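Local coordinates for putative uncharacterized protein (Pyrococcus furiosus, PDB 3VR0) that probably binds and activates the archaeal 20S proteasome, as a homologue of proteasome assembly chaperones of the PAC2 family, at residues 17-28 with 60-69. Sequence-based numbering, arbitrary orientation.
Sequences MKETTIVVYERP and KKFAELYSPH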
ATOM      1  N   MET C  17     -17.134   8.804   3.021  1.00 55.56           N
ATOM      2  CA  MET C  17     -15.804   8.549   3.668  1.00 55.70           C
ATOM      3  C   MET C  17     -14.734   8.133   2.642  1.00 55.01           C
ATOM      4  O   MET C  17     -14.128   7.046   2.745  1.00 55.34           O
ATOM      5  CB  MET C  17     -15.917   7.487   4.780  1.00 56.21           C
ATOM      6  CG  MET C  17     -15.523   7.969   6.219  1.00 57.51           C
ATOM      7  SD  MET C  17     -15.052   6.596   7.314  1.00 59.38           S
ATOM      8  CE  MET C  17     -16.409   5.450   7.041  1.00 55.91           C
ATOM      9  N   LYS C  18     -14.520   8.988   1.641  1.00 53.65           N
ATOM     10  CA  LYS C  18     -13.434   8.786   0.659  1.00 51.59           C
ATOM     11  C   LYS C  18     -12.166   9.227   1.344  1.00 48.68           C
ATOM     12  O   LYS C  18     -11.052   8.952   0.886  1.00 48.14           O
ATOM     13  CB  LYS C  18     -13.649   9.641  -0.597  1.00 52.66           C
ATOM     14  CG  LYS C  18     -14.888   9.246  -1.419  1.00 56.12           C
ATOM     15  CD  LYS C  18     -14.720   9.631  -2.904  1.00 60.03           C
ATOM     16  CE  LYS C  18     -16.079   9.744  -3.623  1.00 61.61           C
ATOM     17  NZ  LYS C  18     -15.947  10.519  -4.902  1.00 61.30           N
ATOM     18  N   GLU C  19     -12.367   9.945   2.447  1.00 44.10           N
ATOM     19  CA  GLU C  19     -11.281  10.415   3.245  1.00 40.42           C
ATOM     20  C   GLU C  19     -11.700  10.500   4.700  1.00 35.75           C
ATOM     21  O   GLU C  19     -12.853  10.329   5.040  1.00 34.98           O
ATOM     22  CB  GLU C  19     -10.689  11.736   2.686  1.00 40.90           C
ATOM     23  CG  GLU C  19     -11.451  13.044   2.986  1.00 47.09           C
ATOM     24  CD  GLU C  19     -10.708  14.324   2.468  1.00 54.56           C
ATOM     25  OE1 GLU C  19     -10.328  14.378   1.268  1.00 56.25           O
ATOM     26  OE2 GLU C  19     -10.501  15.271   3.273  1.00 56.81           O
ATOM     27  N   THR C  20     -10.727  10.731   5.547  1.00 31.40           N
ATOM     28  CA  THR C  20     -10.925  10.910   6.946  1.00 30.12           C
ATOM     29  C   THR C  20     -12.017  11.962   7.226  1.00 29.68           C
ATOM     30  O   THR C  20     -12.001  13.051   6.678  1.00 28.90           O
ATOM     31  CB  THR C  20      -9.581  11.267   7.564  1.00 30.01           C
ATOM     32  OG1 THR C  20      -8.659  10.189   7.306  1.00 29.22           O
ATOM     33  CG2 THR C  20      -9.686  11.484   9.049  1.00 28.29           C
ATOM     34  N   THR C  21     -12.973  11.598   8.065  1.00 29.51           N
ATOM     35  CA  THR C  21     -14.144  12.422   8.352  1.00 30.06           C
ATOM     36  C   THR C  21     -14.236  12.756   9.860  1.00 29.40           C
ATOM     37  O   THR C  21     -14.087  11.887  10.722  1.00 27.59           O
ATOM     38  CB  THR C  21     -15.436  11.641   7.919  1.00 30.51           C
ATOM     39  OG1 THR C  21     -15.375  11.389   6.497  1.00 36.16           O
ATOM     40  CG2 THR C  21     -16.730  12.462   8.183  1.00 34.23           C
ATOM     41  N   ILE C  22     -14.540  14.017  10.157  1.00 29.30           N
ATOM     42  CA  ILE C  22     -14.858  14.439  11.495  1.00 28.44           C
ATOM     43  C   ILE C  22     -16.333  14.831  11.601  1.00 29.19           C
ATOM     44  O   ILE C  22     -16.805  15.672  10.849  1.00 30.16           O
ATOM     45  CB  ILE C  22     -13.948  15.608  11.948  1.00 28.64           C
ATOM     46  CG1 ILE C  22     -12.487  15.180  11.827  1.00 25.81           C
ATOM     47  CG2 ILE C  22     -14.354  16.059  13.391  1.00 24.11           C
ATOM     48  CD1 ILE C  22     -11.497  16.204  12.101  1.00 25.28           C
ATOM     49  N   VAL C  23     -17.036  14.178  12.517  1.00 28.12           N
ATOM     50  CA  VAL C  23     -18.399  14.413  12.825  1.00 27.98           C
ATOM     51  C   VAL C  23     -18.388  15.321  14.071  1.00 27.80           C
ATOM     52  O   VAL C  23     -17.796  14.954  15.107  1.00 25.59           O
ATOM     53  CB  VAL C  23     -19.097  13.083  13.202  1.00 28.91           C
ATOM     54  CG1 VAL C  23     -20.571  13.328  13.517  1.00 31.40           C
ATOM     55  CG2 VAL C  23     -18.974  12.040  12.069  1.00 29.19           C
ATOM     56  N   VAL C  24     -19.031  16.498  13.965  1.00 26.86           N
ATOM     57  CA  VAL C  24     -18.893  17.546  14.983  1.00 26.94           C
ATOM     58  C   VAL C  24     -20.252  17.748  15.604  1.00 28.22           C
ATOM     59  O   VAL C  24     -21.193  18.033  14.894  1.00 28.64           O
ATOM     60  CB  VAL C  24     -18.419  18.850  14.387  1.00 26.82           C
ATOM     61  CG1 VAL C  24     -18.261  19.973  15.506  1.00 25.74           C
ATOM     62  CG2 VAL C  24     -17.148  18.619  13.588  1.00 24.93           C
ATOM     63  N   TYR C  25     -20.353  17.570  16.919  1.00 28.90           N
ATOM     64  CA  TYR C  25     -21.640  17.604  17.592  1.00 29.69           C
ATOM     65  C   TYR C  25     -22.110  19.028  17.891  1.00 28.52           C
ATOM     66  O   TYR C  25     -23.286  19.307  17.728  1.00 26.40           O
ATOM     67  CB  TYR C  25     -21.643  16.696  18.831  1.00 30.93           C
ATOM     68  CG  TYR C  25     -21.372  15.255  18.392  1.00 38.64           C
ATOM     69  CD1 TYR C  25     -22.177  14.648  17.407  1.00 43.25           C
ATOM     70  CD2 TYR C  25     -20.294  14.521  18.921  1.00 41.86           C
ATOM     71  CE1 TYR C  25     -21.931  13.348  16.980  1.00 48.96           C
ATOM     72  CE2 TYR C  25     -20.037  13.238  18.511  1.00 45.77           C
ATOM     73  CZ  TYR C  25     -20.857  12.643  17.533  1.00 50.20           C
ATOM     74  OH  TYR C  25     -20.609  11.352  17.110  1.00 50.86           O
ATOM     75  N   GLU C  26     -21.175  19.905  18.282  1.00 26.96           N
ATOM     76  CA  GLU C  26     -21.447  21.324  18.514  1.00 26.67           C
ATOM     77  C   GLU C  26     -20.144  22.080  18.345  1.00 24.57           C
ATOM     78  O   GLU C  26     -19.055  21.500  18.412  1.00 24.32           O
ATOM     79  CB  GLU C  26     -21.957  21.517  19.966  1.00 27.21           C
ATOM     80  CG  GLU C  26     -20.893  21.099  21.010  1.00 33.92           C
ATOM     81  CD  GLU C  26     -21.220  21.512  22.441  1.00 40.83           C
ATOM     82  OE1 GLU C  26     -21.672  22.664  22.648  1.00 41.24           O
ATOM     83  OE2 GLU C  26     -21.038  20.657  23.351  1.00 43.35           O
ATOM     84  N   ARG C  27     -20.252  23.382  18.214  1.00 22.31           N
ATOM     85  CA  ARG C  27     -19.148  24.285  18.267  1.00 21.43           C
ATOM     86  C   ARG C  27     -18.999  24.904  19.653  1.00 21.95           C
ATOM     87  O   ARG C  27     -19.719  25.864  20.002  1.00 21.95           O
ATOM     88  CB  ARG C  27     -19.357  25.407  17.288  1.00 21.16           C
ATOM     89  CG  ARG C  27     -19.755  24.912  15.881  1.00 24.84           C
ATOM     90  CD  ARG C  27     -18.746  25.579  14.950  1.00 28.39           C
ATOM     91  NE  ARG C  27     -18.352  24.553  14.047  1.00 37.44           N
ATOM     92  CZ  ARG C  27     -17.224  24.536  13.390  1.00 35.29           C
ATOM     93  NH1 ARG C  27     -16.332  25.503  13.554  1.00 31.61           N
ATOM     94  NH2 ARG C  27     -17.004  23.504  12.610  1.00 39.89           N
ATOM     95  N   PRO C  28     -18.008  24.440  20.411  1.00 21.94           N
ATOM     96  CA  PRO C  28     -17.829  24.918  21.785  1.00 22.66           C
ATOM     97  C   PRO C  28     -17.340  26.342  21.833  1.00 23.21           C
ATOM     98  O   PRO C  28     -16.686  26.887  20.886  1.00 23.25           O
ATOM     99  CB  PRO C  28     -16.778  23.941  22.385  1.00 22.95           C
ATOM    100  CG  PRO C  28     -16.802  22.709  21.398  1.00 23.72           C
ATOM    101  CD  PRO C  28     -17.025  23.398  20.060  1.00 22.07           C
ATOM    102  N   LYS C  60     -15.652  17.802  27.936  1.00 25.67           N
ATOM    103  CA  LYS C  60     -16.847  17.319  27.253  1.00 25.64           C
ATOM    104  C   LYS C  60     -16.563  16.862  25.846  1.00 23.81           C
ATOM    105  O   LYS C  60     -15.920  17.582  25.079  1.00 23.22           O
ATOM    106  CB  LYS C  60     -17.878  18.476  27.168  1.00 25.67           C
ATOM    107  CG  LYS C  60     -19.266  17.985  26.825  1.00 33.77           C
ATOM    108  CD  LYS C  60     -19.901  18.830  25.734  1.00 43.00           C
ATOM    109  CE  LYS C  60     -21.433  18.815  25.842  1.00 49.42           C
ATOM    110  NZ  LYS C  60     -22.065  17.743  24.992  1.00 52.61           N
ATOM    111  N   LYS C  61     -17.089  15.711  25.461  1.00 24.01           N
ATOM    112  CA  LYS C  61     -16.878  15.277  24.085  1.00 24.96           C
ATOM    113  C   LYS C  61     -17.663  16.128  23.081  1.00 24.35           C
ATOM    114  O   LYS C  61     -18.873  16.256  23.241  1.00 23.28           O
ATOM    115  CB  LYS C  61     -17.331  13.858  23.869  1.00 24.69           C
ATOM    116  CG  LYS C  61     -17.175  13.494  22.393  1.00 28.64           C
ATOM    117  CD  LYS C  61     -17.088  11.997  22.135  1.00 34.71           C
ATOM    118  CE  LYS C  61     -18.421  11.334  22.272  1.00 37.69           C
ATOM    119  NZ  LYS C  61     -18.247   9.867  22.016  1.00 44.43           N
ATOM    120  N   PHE C  62     -16.998  16.610  22.020  1.00 22.76           N
ATOM    121  CA  PHE C  62     -17.697  17.391  20.985  1.00 22.08           C
ATOM    122  C   PHE C  62     -17.531  17.002  19.521  1.00 22.49           C
ATOM    123  O   PHE C  62     -18.250  17.557  18.672  1.00 23.13           O
ATOM    124  CB  PHE C  62     -17.414  18.873  21.111  1.00 21.14           C
ATOM    125  CG  PHE C  62     -16.010  19.301  20.687  1.00 19.69           C
ATOM    126  CD1 PHE C  62     -15.823  20.035  19.545  1.00 14.37           C
ATOM    127  CD2 PHE C  62     -14.901  19.005  21.485  1.00 19.16           C
ATOM    128  CE1 PHE C  62     -14.599  20.473  19.193  1.00 19.08           C
ATOM    129  CE2 PHE C  62     -13.653  19.461  21.152  1.00 18.50           C
ATOM    130  CZ  PHE C  62     -13.492  20.168  19.992  1.00 21.96           C
ATOM    131  N   ALA C  63     -16.598  16.096  19.206  1.00 20.81           N
ATOM    132  CA  ALA C  63     -16.440  15.619  17.828  1.00 20.86           C
ATOM    133  C   ALA C  63     -15.828  14.208  17.788  1.00 21.59           C
ATOM    134  O   ALA C  63     -15.143  13.805  18.709  1.00 19.99           O
ATOM    135  CB  ALA C  63     -15.566  16.574  17.034  1.00 18.69           C
ATOM    136  N   GLU C  64     -16.091  13.461  16.726  1.00 22.62           N
ATOM    137  CA  GLU C  64     -15.330  12.249  16.551  1.00 25.34           C
ATOM    138  C   GLU C  64     -14.818  12.040  15.123  1.00 24.32           C
ATOM    139  O   GLU C  64     -15.398  12.540  14.142  1.00 23.60           O
ATOM    140  CB  GLU C  64     -15.966  11.009  17.261  1.00 26.19           C
ATOM    141  CG  GLU C  64     -17.327  10.668  16.915  1.00 33.48           C
ATOM    142  CD  GLU C  64     -18.054   9.851  18.024  1.00 41.22           C
ATOM    143  OE1 GLU C  64     -17.503   9.590  19.139  1.00 43.05           O
ATOM    144  OE2 GLU C  64     -19.202   9.459  17.744  1.00 45.16           O
ATOM    145  N   LEU C  65     -13.653  11.397  15.040  1.00 22.83           N
ATOM    146  CA  LEU C  65     -12.959  11.237  13.762  1.00 22.24           C
ATOM    147  C   LEU C  65     -13.036   9.786  13.311  1.00 22.32           C
ATOM    148  O   LEU C  65     -12.765   8.883  14.077  1.00 22.93           O
ATOM    149  CB  LEU C  65     -11.519  11.721  13.900  1.00 21.52           C
ATOM    150  CG  LEU C  65     -10.621  11.718  12.661  1.00 23.53           C
ATOM    151  CD1 LEU C  65      -9.522  12.789  12.780  1.00 21.29           C
ATOM    152  CD2 LEU C  65      -9.984  10.281  12.418  1.00 20.01           C
ATOM    153  N   TYR C  66     -13.414   9.559  12.072  1.00 21.64           N
ATOM    154  CA  TYR C  66     -13.341   8.240  11.503  1.00 22.09           C
ATOM    155  C   TYR C  66     -12.458   8.319  10.271  1.00 21.90           C
ATOM    156  O   TYR C  66     -12.425   9.343   9.587  1.00 22.20           O
ATOM    157  CB  TYR C  66     -14.740   7.785  11.054  1.00 22.98           C
ATOM    158  CG  TYR C  66     -15.758   7.720  12.217  1.00 22.88           C
ATOM    159  CD1 TYR C  66     -15.852   6.587  13.008  1.00 21.53           C
ATOM    160  CD2 TYR C  66     -16.574   8.828  12.529  1.00 23.68           C
ATOM    161  CE1 TYR C  66     -16.770   6.525  14.076  1.00 25.88           C
ATOM    162  CE2 TYR C  66     -17.514   8.790  13.611  1.00 22.30           C
ATOM    163  CZ  TYR C  66     -17.603   7.649  14.362  1.00 24.74           C
ATOM    164  OH  TYR C  66     -18.532   7.571  15.387  1.00 30.24           O
ATOM    165  N   SER C  67     -11.805   7.211   9.950  1.00 20.37           N
ATOM    166  CA  SER C  67     -10.891   7.184   8.818  1.00 19.70           C
ATOM    167  C   SER C  67     -10.882   5.864   8.081  1.00 18.40           C
ATOM    168  O   SER C  67     -10.760   4.806   8.699  1.00 18.48           O
ATOM    169  CB  SER C  67      -9.476   7.411   9.328  1.00 18.30           C
ATOM    170  OG  SER C  67      -8.621   7.489   8.194  1.00 22.84           O
ATOM    171  N   PRO C  68     -10.956   5.919   6.762  1.00 19.07           N
ATOM    172  CA  PRO C  68     -10.843   4.731   5.899  1.00 19.47           C
ATOM    173  C   PRO C  68      -9.377   4.223   5.855  1.00 21.16           C
ATOM    174  O   PRO C  68      -9.130   3.177   5.249  1.00 21.10           O
ATOM    175  CB  PRO C  68     -11.283   5.263   4.503  1.00 18.82           C
ATOM    176  CG  PRO C  68     -10.777   6.829   4.592  1.00 19.02           C
ATOM    177  CD  PRO C  68     -11.271   7.154   5.986  1.00 19.30           C
ATOM    178  N   HIS C  69      -8.435   4.935   6.505  1.00 20.46           N
ATOM    179  CA  HIS C  69      -7.046   4.468   6.678  1.00 21.82           C
ATOM    180  C   HIS C  69      -6.865   3.708   7.981  1.00 23.56           C
ATOM    181  O   HIS C  69      -5.782   3.162   8.210  1.00 24.39           O
ATOM    182  CB  HIS C  69      -6.054   5.623   6.646  1.00 19.95           C
ATOM    183  CG  HIS C  69      -6.003   6.294   5.311  1.00 23.84           C
ATOM    184  ND1 HIS C  69      -5.226   5.819   4.270  1.00 17.97           N
ATOM    185  CD2 HIS C  69      -6.675   7.372   4.822  1.00 22.24           C
ATOM    186  CE1 HIS C  69      -5.412   6.584   3.207  1.00 24.13           C
ATOM    187  NE2 HIS C  69      -6.279   7.537   3.515  1.00 23.51           N
TER
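Edge strand 21-24 of the large mixed sheet pairs antiparallel with strand 60-66, T21 facing Y66 and V23 facing E64 as hydrogen-bonded pairs. Y25 N continues the pattern to F62 O (2.7 Å), where F62 and A63 form a classic beta bulge against F89 of strand 87-92. On one face of the sheet I22 CG1 packs on L65 CD1 and I22 CG2 on A63 CB, with I22 also touching F129 of helix 116-131. On the other, V23 CG2 reaches the edge of the Y66 ring (3.9 Å to CE2). E64 CG lies between backbone N and carbonyl carbon (chi1 56°), and the extended chain beyond carries OE2 to Y25 OH, a bond modelled at a very short, doubtful 2.4 Å; carboxylate and ring planes stand 78° apart. E64 OE1 meets K61 NZ (3.0 Å) on the syn side. With an alanine here, the Y25 hydroxyl would probably lose this acceptor and K61 one of its carboxylate partners, E88 being another. P28 CG sits over one face of F62, 3.8 Å from the ring centroid. S67 OG donates to T20 OG1 (2.8 Å) and accepts from H69 N in an ST turn; T20 also bonds E121, which with H69 forms the gold site. Backbone pairing thus holds the edge strand, and side chains add to it at the ends.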